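Side-chain contacts in chitin binding protein (Streptomyces lividans, PDB 5FTZ), which probably cleaves chitin oxidatively as a copper-dependent lytic polysaccharide monooxygenase of the AA10 family, with its copper held in a histidine brace: residues L6-S9 / R10-C14; P43-G46 / T47-S50; H109-R113 / S114-L118. One frame throughout, in Å; residues are numbered along the deposited sequence.

Contact 1. Residues L6-S9 / R10-C14; sequences LPVS and RQKVC
Ser9 meets Lys12 and Val13 at the start of helix 10-15, where it occupies the N-cap position between strand 2-6 and the first helical turn. Its carbonyl does most of the work: Ser9 O accepts the N-H of Val13, N to O 3.0 Å, in the first i to i+4 bond of the helix, close to straight at 162°, while Lys12 N reaches the same oxygen in a weak, strongly bent bond. The hydroxyl does not turn to the helix amides. With OG between backbone N and carbonyl carbon (chi1 56°), it hydrogen-bonds back to Thr4 O, tying the cap to strand 2-6, and lies 3.6 Å from Gln11 CG in van der Waals contact. Gln11, bent at chi2 (-97°), folds its amide back so that OE1 comes 3.5 Å from Ser9 CB; its NE2 is held by Tyr165 O of strand 162-171, and the side chain lies about 12 Å from a bound copper ion.

Val8, just ahead of the cap, packs against the first turn with its two methyls divided between two partners. CG1 meets Val13 CG1 at 3.7 Å, an apolar contact. The other branch, CG2, touches the aliphatic root of Lys12 at about a right angle, before the lysine chain leads its ammonium off to Gln15 OE1 and Tyr3 OH; the nearest approach here is Val8 CG2 to Lys12 CG, 3.6 Å.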
loop_
_atom_site.group_PDB
_atom_site.type_symbol
_atom_site.label_atom_id
_atom_site.label_comp_id
_atom_site.label_asym_id
_atom_site.label_seq_id
_atom_site.Cartn_x
_atom_site.Cartn_y
_atom_site.Cartn_z
ATOM N N LEU A 6 -4.281 1.502 27.056
ATOM C CA LEU A 6 -3.563 2.500 27.865
ATOM C C LEU A 6 -3.503 3.796 27.087
ATOM O O LEU A 6 -2.901 3.818 26.001
ATOM C CB LEU A 6 -2.116 2.096 28.240
ATOM C CG LEU A 6 -1.989 0.920 29.146
ATOM C CD1 LEU A 6 -0.559 0.447 29.192
ATOM C CD2 LEU A 6 -2.521 1.246 30.550
ATOM N N PRO A 7 -4.118 4.896 27.575
ATOM C CA PRO A 7 -5.061 4.931 28.687
ATOM C C PRO A 7 -6.341 4.198 28.237
ATOM O O PRO A 7 -6.715 4.306 27.060
ATOM C CB PRO A 7 -5.321 6.444 28.844
ATOM C CG PRO A 7 -5.092 7.046 27.500
ATOM C CD PRO A 7 -4.106 6.148 26.798
ATOM N N VAL A 8 -6.952 3.460 29.136
ATOM C CA VAL A 8 -8.065 2.601 28.746
ATOM C C VAL A 8 -9.193 3.398 28.115
ATOM O O VAL A 8 -9.646 4.413 28.663
ATOM C CB VAL A 8 -8.509 1.694 29.898
ATOM C CG1 VAL A 8 -9.098 2.474 31.024
ATOM C CG2 VAL A 8 -9.452 0.647 29.373
ATOM N N SER A 9 -9.684 2.930 26.979
ATOM C CA SER A 9 -10.725 3.607 26.216
ATOM C C SER A 9 -12.104 3.219 26.667
ATOM O O SER A 9 -12.321 2.218 27.336
ATOM C CB SER A 9 -10.557 3.306 24.741
ATOM O OG SER A 9 -10.570 1.888 24.502
ATOM N N ARG A 10 -13.092 4.042 26.311
ATOM C CA ARG A 10 -14.467 3.797 26.657
ATOM C C ARG A 10 -14.941 2.447 26.186
ATOM O O ARG A 10 -15.685 1.785 26.930
ATOM C CB ARG A 10 -15.373 4.950 26.201
ATOM C CG ARG A 10 -15.172 6.256 26.940
ATOM C CD ARG A 10 -16.089 7.329 26.393
ATOM N NE ARG A 10 -15.869 8.601 27.103
ATOM C CZ ARG A 10 -16.396 9.765 26.731
ATOM N NH1 ARG A 10 -17.186 9.837 25.682
ATOM N NH2 ARG A 10 -16.070 10.866 27.422
ATOM N N GLN A 11 -14.606 2.055 24.966
ATOM C CA GLN A 11 -15.074 0.756 24.522
ATOM C C GLN A 11 -14.526 -0.361 25.391
ATOM O O GLN A 11 -15.229 -1.371 25.613
ATOM C CB GLN A 11 -14.760 0.537 23.035
ATOM C CG GLN A 11 -13.330 0.770 22.554
ATOM C CD GLN A 11 -13.142 2.124 21.968
ATOM O OE1 GLN A 11 -13.345 3.122 22.643
ATOM N NE2 GLN A 11 -12.740 2.185 20.729
ATOM N N LYS A 12 -13.303 -0.217 25.872
ATOM C CA LYS A 12 -12.728 -1.267 26.701
ATOM C C LYS A 12 -13.285 -1.247 28.109
ATOM O O LYS A 12 -13.498 -2.340 28.681
ATOM C CB LYS A 12 -11.211 -1.147 26.694
ATOM C CG LYS A 12 -10.458 -2.250 27.448
ATOM C CD LYS A 12 -10.821 -3.648 26.971
ATOM C CE LYS A 12 -9.836 -4.651 27.554
ATOM N NZ LYS A 12 -10.132 -5.976 26.973
ATOM N N VAL A 13 -13.566 -0.090 28.705
ATOM C CA VAL A 13 -14.206 -0.091 29.997
ATOM C C VAL A 13 -15.607 -0.654 29.918
ATOM O O VAL A 13 -16.064 -1.288 30.884
ATOM C CB VAL A 13 -14.205 1.247 30.758
ATOM C CG1 VAL A 13 -12.769 1.725 30.982
ATOM C CG2 VAL A 13 -15.013 2.303 30.163
ATOM N N CYS A 14 -16.271 -0.520 28.788
ATOM C CA CYS A 14 -17.570 -1.189 28.583
ATOM C C CYS A 14 -17.364 -2.720 28.485
ATOM O O CYS A 14 -18.026 -3.497 29.216
ATOM C CB CYS A 14 -18.211 -0.593 27.332
ATOM S SG CYS A 14 -18.864 1.069 27.501
#

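Contact 2. Residues P43-G46 / T47-S50; sequences PADG and TICS
Pro43 touches Thr47 through its CB, which is 3.7 Å from Thr47 OG1 and equally far from Thr47 O, and also lies near Ile48 CA. The proline carbonyl faces elsewhere, toward Arg113, whose NH2 it binds.

Ala44 supplies the acceptor on which the loop closes. Its oxygen takes two bonds from the same residue, Thr47 N at 2.9 Å and Thr47 OG1 at 2.7 Å, so backbone and side chain of the threonine grip one carbonyl together. The amide donor is tilted 28° from the carbonyl plane and the hydroxyl 18°. Thr47 OG1 can reach back because it sits between its own backbone N and carbonyl carbon (chi1 73°). The hydroxyl in turn accepts from a water at 2.9 Å, and that water accepts the N-H of Ala44, 3.0 Å from Ala44 N, so a single solvent molecule links the amide of Ala44 to the side chain that binds its carbonyl.

The Thr47 N to Ala44 O bond closes a type II beta turn from Ala44 to Thr47. Asp45 takes its second position and directs its carboxylate out of the turn; OD1 pairs with Arg113 NH1 in a salt bridge, and the side chain lies alongside that of Ile48, with Asp45 OD1 4.1 Å from Ile48 CD1.

Gly46 follows with the positive phi usual at the third position of a type II turn, and its carbonyl oxygen accepts from Asn110 ND2.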
loop_
_atom_site.group_PDB
_atom_site.type_symbol
_atom_site.label_atom_id
_atom_site.label_comp_id
_atom_site.label_asym_id
_atom_site.label_seq_id
_atom_site.Cartn_x
_atom_site.Cartn_y
_atom_site.Cartn_z
ATOM N N PRO A 43 -15.871 10.824 11.401
ATOM C CA PRO A 43 -17.164 10.873 12.046
ATOM C C PRO A 43 -17.616 12.294 12.389
ATOM O O PRO A 43 -16.807 13.134 12.786
ATOM C CB PRO A 43 -16.973 10.067 13.349
ATOM C CG PRO A 43 -15.607 9.498 13.280
ATOM C CD PRO A 43 -14.845 10.095 12.169
ATOM N N ALA A 44 -18.905 12.493 12.272
ATOM C CA ALA A 44 -19.562 13.776 12.636
ATOM C C ALA A 44 -19.347 14.119 14.094
ATOM O O ALA A 44 -19.300 13.220 14.932
ATOM C CB ALA A 44 -21.040 13.674 12.368
ATOM N N ASP A 45 -19.306 15.405 14.432
ATOM C CA ASP A 45 -19.342 15.868 15.822
ATOM C C ASP A 45 -20.461 15.227 16.593
ATOM O O ASP A 45 -21.577 15.032 16.100
ATOM C CB ASP A 45 -19.490 17.405 15.845
ATOM C CG ASP A 45 -18.180 18.144 15.583
ATOM O OD1 ASP A 45 -17.074 17.555 15.578
ATOM O OD2 ASP A 45 -18.270 19.373 15.376
ATOM N N GLY A 46 -20.115 14.789 17.791
ATOM C CA GLY A 46 -21.053 14.088 18.635
ATOM C C GLY A 46 -21.149 12.607 18.390
ATOM O O GLY A 46 -21.892 11.938 19.107
ATOM N N THR A 47 -20.424 12.105 17.401
ATOM C CA THR A 47 -20.362 10.666 17.113
ATOM C C THR A 47 -18.905 10.241 16.952
ATOM O O THR A 47 -18.650 9.110 16.494
ATOM C CB THR A 47 -21.109 10.266 15.852
ATOM O OG1 THR A 47 -20.385 10.708 14.685
ATOM C CG2 THR A 47 -22.525 10.783 15.848
ATOM N N ILE A 48 -17.966 11.033 17.451
ATOM C CA ILE A 48 -16.567 10.714 17.289
ATOM C C ILE A 48 -16.212 9.439 18.033
ATOM O O ILE A 48 -15.616 8.499 17.463
ATOM C CB ILE A 48 -15.662 11.859 17.718
ATOM C CG1 ILE A 48 -15.886 13.081 16.808
ATOM C CG2 ILE A 48 -14.207 11.451 17.641
ATOM C CD1 ILE A 48 -15.365 14.361 17.420
ATOM N N CYS A 49 -16.599 9.348 19.298
ATOM C CA CYS A 49 -16.185 8.217 20.147
ATOM C C CYS A 49 -16.860 6.929 19.745
ATOM O O CYS A 49 -16.333 5.857 20.060
ATOM C CB CYS A 49 -16.441 8.504 21.614
ATOM S SG CYS A 49 -15.598 10.011 22.217
ATOM N N SER A 50 -17.963 6.981 18.983
ATOM C CA SER A 50 -18.625 5.807 18.431
ATOM C C SER A 50 -18.240 5.548 16.984
ATOM O O SER A 50 -18.777 4.633 16.377
ATOM C CB SER A 50 -20.156 5.932 18.507
ATOM O OG SER A 50 -20.634 7.014 17.714
HETATM O O HOH W 1 -20.819 10.258 11.839
#

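Contact 3. Residues H109-R113 / S114-L118; sequences HNLAR and SDLNL
A short 3-10 turn in the loop between strands 93-100 and 122-125 brings His109 and Asp115 together. His109 NE2 donates to the syn lone pair of Asp115 OD2 at 2.7 Å. The oxygen lies near the ring plane, whereas the carboxylate stands almost perpendicular to the imidazole, at 89°. On its anti lone pair the same oxygen takes Ala112 N at 2.9 Å, so two donors fix OD2; Asn106 N binds OD1. Asp115 CG lies anti to its carbonyl carbon (chi1 -60°), which swings the carboxylate back over the preceding residues.

Next to the carboxylate, Leu111 CD1 packs 3.9 Å from Asp115 CB. Leu111 also touches Val150 and Leu116 touches Leu152, both of strand 148-157. Arg113 CB has Leu118 CD2 at its side, while the guanidinium leaves for the neighbouring loop, where Pro39 O takes NE and Ser41 O takes NH2.

Two backbone bonds wind the chain: Asp115 N reaches Ala112 O at 2.9 Å and Leu116 N reaches Arg113 O at 3.0 Å. This i to i+3 pattern is that of a 3-10 turn, here with the Asp115 side chain accepting the N-H of Ala112, the residue that leads into it.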
loop_
_atom_site.group_PDB
_atom_site.type_symbol
_atom_site.label_atom_id
_atom_site.label_comp_id
_atom_site.label_asym_id
_atom_site.label_seq_id
_atom_site.Cartn_x
_atom_site.Cartn_y
_atom_site.Cartn_z
ATOM N N HIS A 109 -21.795 17.635 26.813
ATOM C CA HIS A 109 -22.442 17.205 25.558
ATOM C C HIS A 109 -21.582 16.105 24.953
ATOM O O HIS A 109 -20.509 15.785 25.533
ATOM C CB HIS A 109 -22.641 18.398 24.630
ATOM C CG HIS A 109 -21.424 18.856 23.898
ATOM N ND1 HIS A 109 -21.497 19.572 22.723
ATOM C CD2 HIS A 109 -20.097 18.682 24.141
ATOM C CE1 HIS A 109 -20.276 19.787 22.259
ATOM N NE2 HIS A 109 -19.412 19.295 23.121
ATOM N N ASN A 110 -21.950 15.582 23.804
ATOM C CA ASN A 110 -21.130 14.543 23.170
ATOM C C ASN A 110 -19.871 15.187 22.579
ATOM O O ASN A 110 -19.956 16.214 21.924
ATOM C CB ASN A 110 -21.864 13.882 22.048
ATOM C CG ASN A 110 -23.054 13.054 22.486
ATOM O OD1 ASN A 110 -23.558 13.140 23.606
ATOM N ND2 ASN A 110 -23.533 12.304 21.544
ATOM N N LEU A 111 -18.710 14.552 22.721
ATOM C CA LEU A 111 -17.438 15.105 22.262
ATOM C C LEU A 111 -17.521 15.567 20.813
ATOM O O LEU A 111 -18.004 14.845 19.915
ATOM C CB LEU A 111 -16.345 14.034 22.368
ATOM C CG LEU A 111 -14.915 14.550 22.215
ATOM C CD1 LEU A 111 -14.482 15.295 23.448
ATOM C CD2 LEU A 111 -13.993 13.359 21.922
ATOM N N ALA A 112 -16.927 16.730 20.568
ATOM C CA ALA A 112 -16.896 17.308 19.239
ATOM C C ALA A 112 -15.545 17.946 18.944
ATOM O O ALA A 112 -14.715 18.138 19.875
ATOM C CB ALA A 112 -17.958 18.398 19.168
ATOM N N ARG A 113 -15.286 18.245 17.662
ATOM C CA ARG A 113 -14.030 18.908 17.292
ATOM C C ARG A 113 -13.738 20.176 18.081
ATOM O O ARG A 113 -12.599 20.453 18.402
ATOM C CB ARG A 113 -13.997 19.166 15.799
ATOM C CG ARG A 113 -13.850 17.882 14.974
ATOM C CD ARG A 113 -14.367 18.131 13.551
ATOM N NE ARG A 113 -14.229 16.946 12.721
ATOM C CZ ARG A 113 -15.000 15.855 12.765
ATOM N NH1 ARG A 113 -15.982 15.718 13.635
ATOM N NH2 ARG A 113 -14.724 14.859 11.951
ATOM N N SER A 114 -14.766 20.949 18.399
ATOM C CA SER A 114 -14.584 22.201 19.155
ATOM C C SER A 114 -14.036 21.972 20.564
ATOM O O SER A 114 -13.475 22.862 21.189
ATOM C CB SER A 114 -15.913 22.942 19.255
ATOM O OG SER A 114 -16.993 22.123 19.738
ATOM N N ASP A 115 -14.181 20.728 21.073
ATOM C CA ASP A 115 -13.618 20.373 22.388
ATOM C C ASP A 115 -12.156 19.993 22.362
ATOM O O ASP A 115 -11.534 19.971 23.409
ATOM C CB ASP A 115 -14.383 19.198 22.969
ATOM C CG ASP A 115 -15.860 19.522 23.163
ATOM O OD1 ASP A 115 -16.100 20.585 23.789
ATOM O OD2 ASP A 115 -16.762 18.753 22.646
ATOM N N LEU A 116 -11.639 19.715 21.185
ATOM C CA LEU A 116 -10.341 19.122 21.005
ATOM C C LEU A 116 -9.308 20.112 20.537
ATOM O O LEU A 116 -9.610 21.021 19.722
ATOM C CB LEU A 116 -10.415 17.963 20.019
ATOM C CG LEU A 116 -11.096 16.694 20.503
ATOM C CD1 LEU A 116 -11.539 15.798 19.323
ATOM C CD2 LEU A 116 -10.199 15.940 21.484
ATOM N N ASN A 117 -8.074 19.971 20.998
ATOM C CA ASN A 117 -6.956 20.585 20.329
ATOM C C ASN A 117 -6.694 19.758 19.090
ATOM O O ASN A 117 -6.283 18.572 19.187
ATOM C CB ASN A 117 -5.774 20.629 21.283
ATOM C CG ASN A 117 -4.530 21.202 20.641
ATOM O OD1 ASN A 117 -4.439 21.396 19.439
ATOM N ND2 ASN A 117 -3.565 21.491 21.486
ATOM N N LEU A 118 -6.962 20.282 17.881
ATOM C CA LEU A 118 -6.924 19.475 16.713
ATOM C C LEU A 118 -5.518 19.258 16.103
ATOM O O LEU A 118 -5.416 18.478 15.137
ATOM C CB LEU A 118 -7.885 20.027 15.687
ATOM C CG LEU A 118 -9.362 19.995 16.098
ATOM C CD1 LEU A 118 -10.112 20.720 14.980
ATOM C CD2 LEU A 118 -9.870 18.607 16.265
#

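The three contacts follow one another along the chain. Contact 1 joins strand 2-6 to helix 10-15, whereas contacts 2 and 3 are built from loops, before strand 73-74 and before strand 122-125. Contacts 2 and 3 lie on the same side of the chain's centre, their centres about 9 Å apart, and meet directly: besides a salt bridge between them, Ile48 packs on the carbonyl of Leu111 and Asp45 on Ala112. Contact 1 is about 16 Å from contact 2 between centres, yet Arg10 packs on Cys49, whose disulfide to Cys167 ties that loop to strand 162-171. Neighbouring loops are thus fastened to one another and to the beta-sandwich core of the AA10 fold.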